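Local coordinates for protein fructokinase (Xylella fastidiosa, PDB 3LKI) that probably transfers a phosphate from ATP to fructose, as a sugar kinase of the PfkB (ribokinase-like) family, at residues P39-V44 / G311-M316; A130-A135 / Y270-Q275; F250-Q255 / V302-V307; D262-G267 / R297-V302. All coordinates share one frame; numbering follows the deposited sequence.

Interaction 1 of 4, residues P39-V44 / G311-M316; sequences PANVAV and GAFTAM. With K (potassium ion), chain C.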
# COMPACT_ATOMS: atom_id res chain seq x y z
N PRO B 39 -11.53 13.15 -8.60
CA PRO B 39 -12.92 13.54 -8.34
C PRO B 39 -13.21 13.85 -6.86
O PRO B 39 -14.11 14.63 -6.55
CB PRO B 39 -13.73 12.36 -8.88
CG PRO B 39 -12.77 11.20 -8.81
CD PRO B 39 -11.46 11.81 -9.23
N ALA B 40 -12.44 13.24 -5.96
CA ALA B 40 -12.63 13.48 -4.53
C ALA B 40 -12.22 14.91 -4.20
O ALA B 40 -12.89 15.59 -3.43
CB ALA B 40 -11.80 12.48 -3.70
N ASN B 41 -11.11 15.35 -4.78
CA ASN B 41 -10.61 16.70 -4.56
C ASN B 41 -11.65 17.71 -5.04
O ASN B 41 -11.93 18.69 -4.35
CB ASN B 41 -9.29 16.93 -5.32
CG ASN B 41 -8.12 16.19 -4.68
OD1 ASN B 41 -8.13 15.91 -3.48
ND2 ASN B 41 -7.09 15.89 -5.48
N VAL B 42 -12.22 17.47 -6.21
CA VAL B 42 -13.22 18.37 -6.76
C VAL B 42 -14.41 18.48 -5.82
O VAL B 42 -14.90 19.58 -5.55
CB VAL B 42 -13.68 17.88 -8.15
CG1 VAL B 42 -14.88 18.69 -8.63
CG2 VAL B 42 -12.53 18.02 -9.16
N ALA B 43 -14.87 17.35 -5.30
CA ALA B 43 -16.00 17.32 -4.39
C ALA B 43 -15.74 18.18 -3.15
O ALA B 43 -16.60 18.96 -2.74
CB ALA B 43 -16.29 15.88 -3.97
N VAL B 44 -14.56 18.03 -2.56
CA VAL B 44 -14.22 18.80 -1.36
C VAL B 44 -14.11 20.28 -1.68
O VAL B 44 -14.52 21.11 -0.88
CB VAL B 44 -12.91 18.29 -0.72
CG1 VAL B 44 -12.46 19.23 0.39
CG2 VAL B 44 -13.15 16.90 -0.13
N GLY B 311 -1.28 20.20 0.66
CA GLY B 311 -2.21 19.08 0.56
C GLY B 311 -3.15 19.16 -0.64
O GLY B 311 -2.73 19.48 -1.74
N ALA B 312 -4.42 18.84 -0.43
CA ALA B 312 -5.40 18.91 -1.51
C ALA B 312 -6.76 19.20 -0.87
O ALA B 312 -7.34 20.25 -1.09
CB ALA B 312 -5.43 17.58 -2.29
N PHE B 313 -7.24 18.25 -0.07
CA PHE B 313 -8.51 18.41 0.62
C PHE B 313 -8.36 19.60 1.55
O PHE B 313 -9.28 20.40 1.71
CB PHE B 313 -8.82 17.16 1.46
CG PHE B 313 -9.53 16.06 0.71
CD1 PHE B 313 -9.16 15.73 -0.59
CD2 PHE B 313 -10.52 15.31 1.34
CE1 PHE B 313 -9.78 14.67 -1.26
CE2 PHE B 313 -11.15 14.25 0.68
CZ PHE B 313 -10.77 13.93 -0.62
N THR B 314 -7.17 19.71 2.14
CA THR B 314 -6.85 20.76 3.09
C THR B 314 -6.47 22.10 2.47
O THR B 314 -6.35 23.11 3.16
CB THR B 314 -5.70 20.31 3.99
OG1 THR B 314 -4.56 20.00 3.18
CG2 THR B 314 -6.09 19.06 4.79
N ALA B 315 -6.26 22.12 1.16
CA ALA B 315 -5.87 23.35 0.50
C ALA B 315 -7.01 24.08 -0.18
O ALA B 315 -6.77 25.00 -0.95
CB ALA B 315 -4.79 23.06 -0.50
N MSE B 316 -8.24 23.68 0.11
CA MSE B 316 -9.41 24.29 -0.53
C MSE B 316 -9.94 25.51 0.24
O MSE B 316 -10.19 25.44 1.44
CB MSE B 316 -10.50 23.23 -0.71
CG MSE B 316 -9.99 21.98 -1.42
SE MSE B 316 -9.20 22.41 -3.14
CE MSE B 316 -9.22 20.63 -3.98
K K C . -2.38 22.23 -2.87
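Phe313 lays its ring against the helix at 39-44, in a hollow walled by Val44, Ala40 and Asn41. Val44 CG2 is the bump over one face, a CH-pi contact 3.6 Å from the ring centroid and 20° off the normal. The rim meets Ala40 CB, 3.6 Å from Phe313 CZ, and Asn41 OD1, which lies in the ring plane 3.0 Å from Phe313 CE1. The Asn41 amide stands steeply to the ring, 80° between planes; its ND2 is hydrogen-bonded to Asp262 OD2. Phe72 of helix 63-75 adds a second aromatic ring beside Phe313. This is the ribokinase fold, in which 311-316 runs between helices 289-307 and 319-328 and Gly311 O is a potassium ligand at 3.0 Å, alongside carbonyls of Asp256, Asn258, Ala306 and Arg309. Ala312 CB packs obliquely against the Asn41 amide, 3.4 Å from its OD1. Selenomethionine Met316 folds back at chi2 (-56°), which brings its methyl up to the helix: Met316 CE lies 3.4 Å from Asn41 O and also meets Asn41 CB. Higher up its chain, Met316 CG rests 4.1 Å from Val44 CG1, the valine branch turned from the ring.

Interaction 2 of 4, residues A130-A135 / Y270-Q275; sequences ALIFHA and YTFAQQ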
# COMPACT_ATOMS: atom_id res chain seq x y z
N ALA B 130 -29.07 15.31 -9.28
CA ALA B 130 -27.85 15.83 -9.90
C ALA B 130 -28.01 16.80 -11.06
O ALA B 130 -28.74 16.53 -12.02
CB ALA B 130 -26.96 14.68 -10.33
N LEU B 131 -27.31 17.91 -10.97
CA LEU B 131 -27.32 18.92 -12.02
C LEU B 131 -26.05 18.70 -12.84
O LEU B 131 -25.99 19.02 -14.02
CB LEU B 131 -27.31 20.33 -11.42
CG LEU B 131 -27.14 21.48 -12.42
CD1 LEU B 131 -28.23 21.42 -13.47
CD2 LEU B 131 -27.17 22.81 -11.68
N ILE B 132 -25.04 18.12 -12.19
CA ILE B 132 -23.75 17.86 -12.82
C ILE B 132 -23.15 16.52 -12.38
O ILE B 132 -23.24 16.13 -11.21
CB ILE B 132 -22.73 18.98 -12.47
CG1 ILE B 132 -23.25 20.34 -12.96
CG2 ILE B 132 -21.39 18.66 -13.10
CD1 ILE B 132 -22.41 21.53 -12.48
N PHE B 133 -22.54 15.81 -13.33
CA PHE B 133 -21.89 14.54 -13.06
C PHE B 133 -20.45 14.74 -13.52
O PHE B 133 -20.20 14.99 -14.70
CB PHE B 133 -22.55 13.41 -13.86
CG PHE B 133 -21.89 12.07 -13.69
CD1 PHE B 133 -22.33 11.18 -12.71
CD2 PHE B 133 -20.84 11.69 -14.52
CE1 PHE B 133 -21.72 9.93 -12.55
CE2 PHE B 133 -20.23 10.45 -14.37
CZ PHE B 133 -20.67 9.56 -13.39
N HIS B 134 -19.50 14.64 -12.60
CA HIS B 134 -18.10 14.84 -12.95
C HIS B 134 -17.26 13.59 -12.81
O HIS B 134 -17.38 12.86 -11.82
CB HIS B 134 -17.48 15.95 -12.10
CG HIS B 134 -16.04 16.21 -12.41
ND1 HIS B 134 -15.01 15.71 -11.65
CD2 HIS B 134 -15.46 16.86 -13.44
CE1 HIS B 134 -13.85 16.03 -12.20
NE2 HIS B 134 -14.10 16.73 -13.29
N ALA B 135 -16.42 13.34 -13.80
CA ALA B 135 -15.56 12.16 -13.79
C ALA B 135 -14.19 12.42 -14.41
O ALA B 135 -13.94 13.47 -15.02
CB ALA B 135 -16.25 11.01 -14.51
N TYR B 270 -18.94 24.48 -9.23
CA TYR B 270 -19.67 25.13 -8.15
C TYR B 270 -20.47 26.30 -8.72
O TYR B 270 -21.66 26.46 -8.42
CB TYR B 270 -18.70 25.68 -7.10
CG TYR B 270 -19.33 26.71 -6.18
CD1 TYR B 270 -20.15 26.32 -5.12
CD2 TYR B 270 -19.14 28.08 -6.42
CE1 TYR B 270 -20.78 27.28 -4.31
CE2 TYR B 270 -19.76 29.04 -5.61
CZ TYR B 270 -20.58 28.63 -4.56
OH TYR B 270 -21.22 29.57 -3.78
N THR B 271 -19.81 27.11 -9.55
CA THR B 271 -20.45 28.27 -10.15
C THR B 271 -21.56 27.88 -11.13
O THR B 271 -22.60 28.55 -11.18
CB THR B 271 -19.43 29.16 -10.87
OG1 THR B 271 -18.42 29.57 -9.93
CG2 THR B 271 -20.10 30.40 -11.41
N PHE B 272 -21.35 26.81 -11.89
CA PHE B 272 -22.35 26.31 -12.83
C PHE B 272 -23.64 25.98 -12.06
O PHE B 272 -24.73 26.40 -12.44
CB PHE B 272 -21.88 25.02 -13.52
CG PHE B 272 -20.86 25.22 -14.62
CD1 PHE B 272 -20.50 26.49 -15.06
CD2 PHE B 272 -20.29 24.11 -15.24
CE1 PHE B 272 -19.59 26.64 -16.11
CE2 PHE B 272 -19.39 24.25 -16.29
CZ PHE B 272 -19.03 25.52 -16.72
N ALA B 273 -23.49 25.23 -10.97
CA ALA B 273 -24.63 24.81 -10.15
C ALA B 273 -25.36 25.97 -9.49
O ALA B 273 -26.57 25.91 -9.31
CB ALA B 273 -24.18 23.81 -9.09
N GLN B 274 -24.63 27.02 -9.13
CA GLN B 274 -25.24 28.18 -8.50
C GLN B 274 -26.02 29.01 -9.52
O GLN B 274 -27.13 29.48 -9.25
CB GLN B 274 -24.17 29.08 -7.86
CG GLN B 274 -23.47 28.48 -6.63
CD GLN B 274 -24.40 28.32 -5.44
OE1 GLN B 274 -25.18 29.22 -5.12
NE2 GLN B 274 -24.33 27.17 -4.77
N GLN B 275 -25.45 29.15 -10.71
CA GLN B 275 -26.06 29.97 -11.76
C GLN B 275 -27.03 29.32 -12.74
O GLN B 275 -27.93 29.99 -13.24
CB GLN B 275 -24.94 30.66 -12.55
CG GLN B 275 -23.93 31.39 -11.68
CD GLN B 275 -22.93 32.18 -12.50
OE1 GLN B 275 -22.42 31.69 -13.50
NE2 GLN B 275 -22.65 33.41 -12.07
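Leu131 and Ile132 pack against Phe272 and Ala273 in a small, wholly apolar helix-on-sheet contact, with 158 Å² buried on both sides together. In the alpha/beta core of the ribokinase fold, strand 130-136 lies within the large sheet between strands 6-10 and 162-166, and the C-terminal end of helix 260-275 rests on it. Backbone hydrogen bonds tie Leu131 to Thr6 and Ile162, and Ile132 to Leu8, so the strand side of the contact is held by its sheet neighbours.

Two consecutive residues can both face the helix because the chain turns at Leu131, whose psi of -26° is far from extended. Leu131 reaches over with one methyl: its CD2 sits 3.6 Å from Ala273 CA and 4.1 Å from Ala273 CB, meeting the helix backbone as much as the side chain. Ile132 approaches beside it, CG1 lying opposite the carbonyl carbon and the chain continuing straight through chi2 (171°), which pushes CD1 outward as a probe. That methyl comes near the plane of the Phe272 ring, at its edge, and the two side chains cross at about a right angle.

The ring itself is held by other aromatics, stacked with Phe276 and edge-to-face with Phe285. Ala273 also touches Ile7 of strand 6-10, while its carbonyl accepts a hydrogen bond from Lys5 NZ. With only a methyl at Ala273, the nearest alpha carbons, Leu131 CA and Ala273 CA, are 6.7 Å apart. Ile132 CD1, for its part, lies 3.7 Å from Phe272 CB.

Interaction 3 of 4, residues F250-Q255 / V302-V307; sequences FRVQVQ and VGALAV. With K (potassium ion), chain C; ATP (adenosine-5'-triphosphate), chain E.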
# COMPACT_ATOMS: atom_id res chain seq x y z
N PHE B 250 -4.49 34.51 -11.52
CA PHE B 250 -4.14 35.41 -10.43
C PHE B 250 -2.67 35.20 -10.11
O PHE B 250 -2.10 34.16 -10.43
CB PHE B 250 -5.01 35.10 -9.22
CG PHE B 250 -6.44 35.51 -9.41
CD1 PHE B 250 -6.84 36.81 -9.14
CD2 PHE B 250 -7.37 34.62 -9.93
CE1 PHE B 250 -8.15 37.23 -9.39
CE2 PHE B 250 -8.68 35.02 -10.19
CZ PHE B 250 -9.07 36.33 -9.92
N ARG B 251 -2.04 36.21 -9.52
CA ARG B 251 -0.63 36.10 -9.17
C ARG B 251 -0.49 35.69 -7.71
O ARG B 251 -0.82 36.45 -6.80
CB ARG B 251 0.09 37.44 -9.40
CG ARG B 251 -0.48 38.59 -8.59
CD ARG B 251 0.60 39.61 -8.25
NE ARG B 251 0.09 40.66 -7.37
CZ ARG B 251 -0.81 41.57 -7.74
NH1 ARG B 251 -1.30 41.57 -8.97
NH2 ARG B 251 -1.21 42.49 -6.87
N VAL B 252 0.00 34.48 -7.48
CA VAL B 252 0.20 34.00 -6.12
C VAL B 252 1.51 33.25 -5.98
O VAL B 252 2.13 32.84 -6.97
CB VAL B 252 -0.96 33.07 -5.68
CG1 VAL B 252 -2.22 33.89 -5.44
CG2 VAL B 252 -1.21 32.00 -6.72
N GLN B 253 1.93 33.07 -4.73
CA GLN B 253 3.16 32.37 -4.41
C GLN B 253 2.84 30.90 -4.19
O GLN B 253 2.13 30.55 -3.25
CB GLN B 253 3.78 32.96 -3.14
CG GLN B 253 4.91 32.14 -2.53
CD GLN B 253 6.28 32.49 -3.08
OE1 GLN B 253 6.55 32.31 -4.27
NE2 GLN B 253 7.15 33.01 -2.22
N VAL B 254 3.35 30.04 -5.06
CA VAL B 254 3.09 28.61 -4.94
C VAL B 254 3.77 28.04 -3.70
O VAL B 254 4.91 28.38 -3.39
CB VAL B 254 3.57 27.83 -6.18
CG1 VAL B 254 3.34 26.34 -5.99
CG2 VAL B 254 2.84 28.32 -7.41
N GLN B 255 3.04 27.18 -2.99
CA GLN B 255 3.55 26.52 -1.79
C GLN B 255 3.40 25.02 -2.01
O GLN B 255 4.17 24.22 -1.51
CB GLN B 255 2.76 26.96 -0.56
CG GLN B 255 2.85 28.45 -0.29
CD GLN B 255 4.24 28.89 0.13
OE1 GLN B 255 4.61 30.05 -0.03
NE2 GLN B 255 5.01 27.96 0.69
N VAL B 302 -10.09 30.13 -7.34
CA VAL B 302 -10.10 28.96 -6.46
C VAL B 302 -8.80 28.19 -6.63
O VAL B 302 -8.15 27.81 -5.66
CB VAL B 302 -11.30 28.02 -6.77
CG1 VAL B 302 -11.30 26.85 -5.80
CG2 VAL B 302 -12.62 28.79 -6.67
N GLY B 303 -8.40 27.97 -7.88
CA GLY B 303 -7.16 27.26 -8.16
C GLY B 303 -5.95 27.96 -7.57
O GLY B 303 -5.05 27.30 -7.04
N ALA B 304 -5.92 29.29 -7.65
CA ALA B 304 -4.80 30.05 -7.11
C ALA B 304 -4.68 29.92 -5.59
O ALA B 304 -3.59 29.77 -5.06
CB ALA B 304 -4.93 31.53 -7.49
N LEU B 305 -5.81 29.97 -4.89
CA LEU B 305 -5.81 29.86 -3.43
C LEU B 305 -5.47 28.46 -2.93
O LEU B 305 -5.02 28.29 -1.79
CB LEU B 305 -7.17 30.30 -2.87
CG LEU B 305 -7.43 31.81 -2.90
CD1 LEU B 305 -8.84 32.11 -2.43
CD2 LEU B 305 -6.41 32.52 -1.99
N ALA B 306 -5.68 27.47 -3.79
CA ALA B 306 -5.39 26.10 -3.41
C ALA B 306 -3.89 25.84 -3.49
O ALA B 306 -3.32 25.24 -2.58
CB ALA B 306 -6.13 25.13 -4.33
N VAL B 307 -3.26 26.30 -4.57
CA VAL B 307 -1.82 26.11 -4.77
C VAL B 307 -0.96 26.79 -3.71
O VAL B 307 0.22 26.46 -3.55
CB VAL B 307 -1.38 26.61 -6.18
CG1 VAL B 307 -1.49 28.12 -6.26
CG2 VAL B 307 0.04 26.17 -6.46
K K C . -2.38 22.23 -2.87
PG ATP E . -3.19 18.94 -11.71
O1G ATP E . -3.16 17.94 -12.84
O2G ATP E . -4.38 18.74 -10.77
O3G ATP E . -1.87 18.88 -10.93
PB ATP E . -3.02 20.88 -13.92
O1B ATP E . -1.55 20.78 -14.30
O2B ATP E . -4.08 20.24 -14.73
O3B ATP E . -3.33 20.37 -12.41
PA ATP E . -2.51 23.77 -13.91
O1A ATP E . -1.25 23.69 -13.08
O2A ATP E . -2.43 24.05 -15.38
O3A ATP E . -3.41 22.42 -13.75
O5' ATP E . -4.05 24.56 -13.21
C5' ATP E . -5.13 24.79 -12.35
C4' ATP E . -5.56 26.24 -12.42
O4' ATP E . -4.99 26.65 -11.17
C3' ATP E . -4.81 27.19 -13.40
O3' ATP E . -5.45 27.33 -14.65
C2' ATP E . -4.74 28.43 -12.61
O2' ATP E . -5.98 29.17 -12.71
C1' ATP E . -4.44 27.96 -11.22
N9 ATP E . -2.91 27.93 -11.03
C8 ATP E . -2.04 26.85 -11.08
N7 ATP E . -0.75 27.22 -10.86
C5 ATP E . -0.75 28.54 -10.68
C6 ATP E . 0.25 29.61 -10.39
N6 ATP E . 1.55 29.28 -10.27
N1 ATP E . -0.18 30.95 -10.26
C2 ATP E . -1.52 31.33 -10.37
N3 ATP E . -2.50 30.40 -10.63
C4 ATP E . -2.18 29.02 -10.78
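Val252 and Val254 press on Ala304 and Val307 where the loop at 250-255 runs along helix 289-307, beside the adenine pocket of the ribokinase fold. In the first shell, Val252 CG2 occupies the crowded position between its own backbone N and carbonyl carbon, and from there meets three partners at once. It is 3.8 Å from Ala304 CB and 3.9 Å from Val307 CG1, and on the nucleotide it lies 3.7 Å from ATP C2. Both methyls of Val254 are engaged. CG1 butts against Val307 CG2 at 3.3 Å, tighter than normal van der Waals contact, while CG2 touches that same Val307 methyl and also comes 3.3 Å from ATP N6, the exocyclic amine of the base. The two valine side chains meet at roughly a right angle.

Further along, Phe250 CB rests on Ala304 CB, and the phenylalanine ring extends past them to touch Arg297 and Ala301 of the same helix and Leu325 and Ile326 of helix 319-328. This packing sets residue 250 between two helices. From the helix side, Gly303, bare of any side chain, leaves its CA 3.8 Å from ATP O4', so the ribose can lie close to the helix backbone.

The outer shell is the potassium site. Ala306 O is a ligand of the ion, shared with Asp256, Asn258, Arg309 and Gly311, and it joins this helix to the loop beyond residue 255. Next to that site lies the direct polar link between helix and loop: Gln255 N donates to Val307 O, 3.0 Å away, with an almost straight N-H...O angle of 170°.

Interaction 4 of 4, residues D262-G267 / R297-V302; sequences DAFVGG and RFAAAV. With ATP (adenosine-5'-triphosphate), chain E.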
# COMPACT_ATOMS: atom_id res chain seq x y z
N ASP B 262 -7.83 20.33 -9.92
CA ASP B 262 -9.10 19.86 -9.36
C ASP B 262 -9.82 21.00 -8.66
O ASP B 262 -11.04 21.08 -8.69
CB ASP B 262 -8.87 18.71 -8.37
CG ASP B 262 -8.22 17.50 -9.02
OD1 ASP B 262 -8.57 17.16 -10.19
OD2 ASP B 262 -7.37 16.87 -8.35
N ALA B 263 -9.06 21.89 -8.03
CA ALA B 263 -9.63 23.03 -7.34
C ALA B 263 -10.28 23.93 -8.39
O ALA B 263 -11.38 24.45 -8.17
CB ALA B 263 -8.54 23.80 -6.61
N PHE B 264 -9.58 24.12 -9.51
CA PHE B 264 -10.08 24.93 -10.61
C PHE B 264 -11.42 24.33 -11.05
O PHE B 264 -12.41 25.05 -11.16
CB PHE B 264 -9.09 24.88 -11.79
CG PHE B 264 -9.53 25.68 -12.99
CD1 PHE B 264 -9.23 27.03 -13.10
CD2 PHE B 264 -10.25 25.07 -14.02
CE1 PHE B 264 -9.63 27.77 -14.20
CE2 PHE B 264 -10.65 25.81 -15.14
CZ PHE B 264 -10.34 27.16 -15.23
N VAL B 265 -11.43 23.02 -11.29
CA VAL B 265 -12.66 22.35 -11.71
C VAL B 265 -13.74 22.55 -10.66
O VAL B 265 -14.89 22.79 -10.99
CB VAL B 265 -12.43 20.84 -11.95
CG1 VAL B 265 -13.77 20.14 -12.21
CG2 VAL B 265 -11.50 20.63 -13.14
N GLY B 266 -13.34 22.46 -9.40
CA GLY B 266 -14.28 22.64 -8.30
C GLY B 266 -14.97 24.00 -8.35
O GLY B 266 -16.19 24.08 -8.31
N GLY B 267 -14.17 25.06 -8.46
CA GLY B 267 -14.74 26.39 -8.53
C GLY B 267 -15.66 26.57 -9.72
O GLY B 267 -16.71 27.19 -9.61
N ARG B 297 -12.93 33.19 -14.27
CA ARG B 297 -12.12 34.02 -13.38
C ARG B 297 -12.25 33.48 -11.96
O ARG B 297 -11.25 33.30 -11.26
CB ARG B 297 -12.58 35.49 -13.40
CG ARG B 297 -11.82 36.35 -12.35
CD ARG B 297 -12.20 37.84 -12.36
NE ARG B 297 -11.81 38.50 -13.60
CZ ARG B 297 -12.67 38.86 -14.55
NH1 ARG B 297 -13.97 38.62 -14.39
NH2 ARG B 297 -12.23 39.44 -15.66
N PHE B 298 -13.48 33.22 -11.54
CA PHE B 298 -13.76 32.66 -10.22
C PHE B 298 -13.02 31.31 -10.08
O PHE B 298 -12.37 31.06 -9.07
CB PHE B 298 -15.27 32.44 -10.05
CG PHE B 298 -15.66 31.82 -8.74
CD1 PHE B 298 -15.97 32.62 -7.64
CD2 PHE B 298 -15.72 30.44 -8.60
CE1 PHE B 298 -16.34 32.04 -6.42
CE2 PHE B 298 -16.09 29.85 -7.38
CZ PHE B 298 -16.40 30.65 -6.29
N ALA B 299 -13.15 30.45 -11.09
CA ALA B 299 -12.48 29.15 -11.03
C ALA B 299 -10.98 29.31 -10.89
O ALA B 299 -10.34 28.60 -10.11
CB ALA B 299 -12.81 28.31 -12.26
N ALA B 300 -10.41 30.26 -11.63
CA ALA B 300 -8.98 30.52 -11.58
C ALA B 300 -8.60 30.99 -10.17
O ALA B 300 -7.53 30.64 -9.67
CB ALA B 300 -8.59 31.59 -12.60
N ALA B 301 -9.49 31.75 -9.54
CA ALA B 301 -9.25 32.25 -8.19
C ALA B 301 -9.17 31.09 -7.20
O ALA B 301 -8.31 31.06 -6.33
CB ALA B 301 -10.34 33.21 -7.77
N VAL B 302 -10.09 30.13 -7.34
CA VAL B 302 -10.10 28.96 -6.46
C VAL B 302 -8.80 28.19 -6.63
O VAL B 302 -8.15 27.81 -5.66
CB VAL B 302 -11.30 28.02 -6.77
CG1 VAL B 302 -11.30 26.85 -5.80
CG2 VAL B 302 -12.62 28.79 -6.67
PG ATP E . -3.19 18.94 -11.71
O1G ATP E . -3.16 17.94 -12.84
O2G ATP E . -4.38 18.74 -10.77
O3G ATP E . -1.87 18.88 -10.93
PB ATP E . -3.02 20.88 -13.92
O1B ATP E . -1.55 20.78 -14.30
O2B ATP E . -4.08 20.24 -14.73
O3B ATP E . -3.33 20.37 -12.41
PA ATP E . -2.51 23.77 -13.91
O1A ATP E . -1.25 23.69 -13.08
O2A ATP E . -2.43 24.05 -15.38
O3A ATP E . -3.41 22.42 -13.75
O5' ATP E . -4.05 24.56 -13.21
C5' ATP E . -5.13 24.79 -12.35
C4' ATP E . -5.56 26.24 -12.42
O4' ATP E . -4.99 26.65 -11.17
C3' ATP E . -4.81 27.19 -13.40
O3' ATP E . -5.45 27.33 -14.65
C2' ATP E . -4.74 28.43 -12.61
O2' ATP E . -5.98 29.17 -12.71
C1' ATP E . -4.44 27.96 -11.22
N9 ATP E . -2.91 27.93 -11.03
C8 ATP E . -2.04 26.85 -11.08
N7 ATP E . -0.75 27.22 -10.86
C5 ATP E . -0.75 28.54 -10.68
C6 ATP E . 0.25 29.61 -10.39
N6 ATP E . 1.55 29.28 -10.27
N1 ATP E . -0.18 30.95 -10.26
C2 ATP E . -1.52 31.33 -10.37
N3 ATP E . -2.50 30.40 -10.63
C4 ATP E . -2.18 29.02 -10.78
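Phe264 and Ala299 make a CH-pi contact between these helices: Ala299 CB stands over one face of the phenyl ring, 3.9 Å from its centroid and 16° off the normal. The ring gets there with CG anti to the backbone N (chi1 179°), which swings it out from helix 260-275 across the flank of helix 289-307. Its CE1 atom also reaches Ala300, 3.7 Å from the backbone N.

Close packing of side chain on backbone comes next. The two short helical segments approach to 7.2 Å between axes and run in roughly opposite senses, 141° between their directions. Gly267 makes such nearness possible by presenting only main chain: Ala299 CA is 4.4 Å from Gly267 CA, and Val302 CG2 settles on that same glycine carbon at 3.7 Å. The other valine methyl, Val302 CG1, lies 3.4 Å from Ala263 O. Phe298 turns a ring edge to Gly267 O, its CE2 3.5 Å away; this carbonyl also accepts a hydrogen bond from Thr271 OG1 one turn on. Beyond the pair, Phe298 is packed by Leu319 and Val322 of helix 319-328 and by Leu49 of helix 38-49.

Contacts with the nucleotide form the third group. Ala300 CA approaches ATP O2' to 3.5 Å, and Phe264 CD1 touches the sugar at ATP C4', so the ribose lies against both helices. With the ATP-binding Gly261 just ahead of Asp262, the arrangement forms part of the wall of the nucleotide site in the PfkB, or ribokinase-like, fold.

In the fold
Helix 260-275 serves two of the four contacts: its start and middle belong to interaction 4, its far end to interaction 2, and their centres are about 13 Å apart. Interactions 3 and 4 share Val302, lie about 10 Å apart centre to centre, and both touch ATP, 3 along the base and at ribose O4', 4 at the ribose. Interaction 1 meets interaction 4: Asn41 ND2 is 3.1 Å from Asp262 OD2, and Met316 SE packs 3.8 Å from Ala263 CB. One potassium ion joins interactions 1 and 3 through Gly311 and Ala306. Interaction 2 touches interactions 1 and 4 but lies farther from the nucleotide, the side chain of Phe272 about 14 Å from ATP.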